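Local coordinates for uncharacterized protein (Aeropyrum pernix, PDB 3P1Z) that is uncharacterised but probably acts as a tRNA-splicing endonuclease, binding nucleic acid and cutting introns from precursor tRNA, at residues H145-A150 with E162-R167. Numbering follows the deposited sequence.
Sequences HSPIVA and EARAVR
The ring of P147 lies against the strand 162-166 where the two strands of this hairpin diverge, its CD carbon resting 3.9 Å from CG in the aliphatic part of the R164 side chain. That methylene stands anti to the R164 carbonyl carbon, which places it against the proline ring, and the two side chains cross at a slant. The carbonyl of the same proline ties the backbones: A163 N donates to P147 O at 2.8 Å with an N-H...O angle of 169°, a nearly straight bond although the donor is tilted 26° from the carbonyl plane. A second, softer approach reaches this oxygen, as E162 CA lies 3.3 Å from P147 O in a CA-H...O contact. One residue along, I148 and E162 form an antiparallel non-hydrogen-bonded pair with both side chains on one face of the sheet; I148 CD1 comes 3.7 Å from E162 CA and 4.0 Å from E162 CB. On the side away from the hairpin turn, past P147 and A163, the strands splay; the N-to-C directions of the short segments lie 133° apart, well short of antiparallel. Replacing P147 with a glycine would probably strip the apolar cover from the R164 methylene and leave a gap where the ring fills the space between R164 CG and the W136, S137 and S141 side chains. Those three residues of helix 130-142 pack on the proline ring, and S137 OG hydrogen-bonds to A163 O. Strand 115-123 runs parallel to 146-152 on its other side, while E162, R164, A165 and V166 pair with an antiparallel strand of another chain, extending this mixed sheet across the subunit interface.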
loop_
_atom_site.group_PDB
_atom_site.type_symbol
_atom_site.label_atom_id
_atom_site.label_comp_id
_atom_site.label_asym_id
_atom_site.label_seq_id
_atom_site.Cartn_x
_atom_site.Cartn_y
_atom_site.Cartn_z
ATOM N N HIS A 145 0.577 28.232 -9.247
ATOM C CA HIS A 145 0.112 27.103 -10.044
ATOM C C HIS A 145 -0.581 26.116 -9.107
ATOM O O HIS A 145 -0.235 26.016 -7.925
ATOM C CB HIS A 145 1.249 26.379 -10.775
ATOM C CG HIS A 145 2.183 27.281 -11.518
ATOM N ND1 HIS A 145 1.792 28.491 -12.044
ATOM C CD2 HIS A 145 3.492 27.135 -11.844
ATOM C CE1 HIS A 145 2.819 29.059 -12.649
ATOM N NE2 HIS A 145 3.862 28.256 -12.542
ATOM N N SER A 146 -1.571 25.403 -9.630
ATOM C CA SER A 146 -2.191 24.313 -8.896
ATOM C C SER A 146 -1.325 23.085 -9.062
ATOM O O SER A 146 -1.080 22.651 -10.182
ATOM C CB SER A 146 -3.583 24.028 -9.440
ATOM O OG SER A 146 -4.280 25.237 -9.660
ATOM N N PRO A 147 -0.884 22.495 -7.943
ATOM C CA PRO A 147 0.100 21.414 -7.995
ATOM C C PRO A 147 -0.475 20.111 -8.569
ATOM O O PRO A 147 -1.281 19.446 -7.922
ATOM C CB PRO A 147 0.481 21.214 -6.516
ATOM C CG PRO A 147 -0.332 22.222 -5.729
ATOM C CD PRO A 147 -1.465 22.621 -6.599
ATOM N N ILE A 148 -0.066 19.734 -9.771
ATOM C CA ILE A 148 -0.563 18.482 -10.327
ATOM C C ILE A 148 0.531 17.430 -10.373
ATOM O O ILE A 148 1.705 17.747 -10.554
ATOM C CB ILE A 148 -1.243 18.686 -11.697
ATOM C CG1 ILE A 148 -2.413 19.667 -11.551
ATOM C CG2 ILE A 148 -1.722 17.359 -12.282
ATOM C CD1 ILE A 148 -3.538 19.160 -10.676
ATOM N N VAL A 149 0.139 16.178 -10.164
ATOM C CA VAL A 149 1.068 15.059 -10.256
ATOM C C VAL A 149 0.538 14.038 -11.270
ATOM O O VAL A 149 -0.612 13.592 -11.206
ATOM C CB VAL A 149 1.348 14.428 -8.867
ATOM C CG1 VAL A 149 0.549 13.148 -8.671
ATOM C CG2 VAL A 149 2.812 14.159 -8.686
ATOM N N ALA A 150 1.375 13.704 -12.239
ATOM C CA ALA A 150 1.007 12.697 -13.225
ATOM C C ALA A 150 1.925 11.488 -13.107
ATOM O O ALA A 150 3.137 11.575 -13.322
ATOM C CB ALA A 150 1.032 13.273 -14.643
ATOM N N GLU A 162 -4.166 16.102 -8.156
ATOM C CA GLU A 162 -3.805 17.331 -7.472
ATOM C C GLU A 162 -3.087 16.940 -6.199
ATOM O O GLU A 162 -3.522 16.040 -5.495
ATOM C CB GLU A 162 -5.062 18.109 -7.118
ATOM C CG GLU A 162 -4.808 19.537 -6.733
ATOM C CD GLU A 162 -5.992 20.430 -7.046
ATOM O OE1 GLU A 162 -5.895 21.639 -6.761
ATOM O OE2 GLU A 162 -7.007 19.931 -7.581
ATOM N N ALA A 163 -1.986 17.613 -5.903
ATOM C CA ALA A 163 -1.277 17.414 -4.639
ATOM C C ALA A 163 -1.028 18.758 -3.935
ATOM O O ALA A 163 -0.111 19.490 -4.290
ATOM C CB ALA A 163 0.032 16.673 -4.882
ATOM N N ARG A 164 -1.851 19.080 -2.942
ATOM C CA ARG A 164 -1.760 20.382 -2.278
ATOM C C ARG A 164 -1.097 20.318 -0.912
ATOM O O ARG A 164 -1.582 19.622 -0.025
ATOM C CB ARG A 164 -3.145 21.032 -2.172
ATOM C CG ARG A 164 -3.573 21.684 -3.485
ATOM C CD ARG A 164 -4.947 22.324 -3.433
ATOM N NE ARG A 164 -5.178 23.046 -2.189
ATOM C CZ ARG A 164 -5.853 22.545 -1.159
ATOM N NH1 ARG A 164 -6.367 21.317 -1.230
ATOM N NH2 ARG A 164 -6.018 23.274 -0.059
ATOM N N ALA A 165 0.003 21.043 -0.740
ATOM C CA ALA A 165 0.657 21.080 0.566
ATOM C C ALA A 165 -0.037 22.082 1.469
ATOM O O ALA A 165 -0.459 23.150 1.039
ATOM C CB ALA A 165 2.137 21.411 0.439
ATOM N N VAL A 166 -0.167 21.722 2.731
ATOM C CA VAL A 166 -0.847 22.575 3.683
ATOM C C VAL A 166 -0.210 22.387 5.040
ATOM O O VAL A 166 0.431 21.368 5.293
ATOM C CB VAL A 166 -2.336 22.229 3.772
ATOM C CG1 VAL A 166 -2.886 21.888 2.383
ATOM C CG2 VAL A 166 -2.556 21.075 4.750
ATOM N N ARG A 167 -0.374 23.387 5.903
ATOM C CA ARG A 167 0.094 23.296 7.279
ATOM C C ARG A 167 -0.893 22.471 8.145
ATOM O O ARG A 167 -0.470 21.612 8.927
ATOM C CB ARG A 167 0.299 24.692 7.866
ATOM C CG ARG A 167 1.638 24.930 8.591
ATOM C CD ARG A 167 2.430 23.654 8.914
ATOM N NE ARG A 167 1.808 22.752 9.893
ATOM C CZ ARG A 167 2.231 22.584 11.149
ATOM N NH1 ARG A 167 1.612 21.721 11.954
ATOM N NH2 ARG A 167 3.271 23.274 11.608
#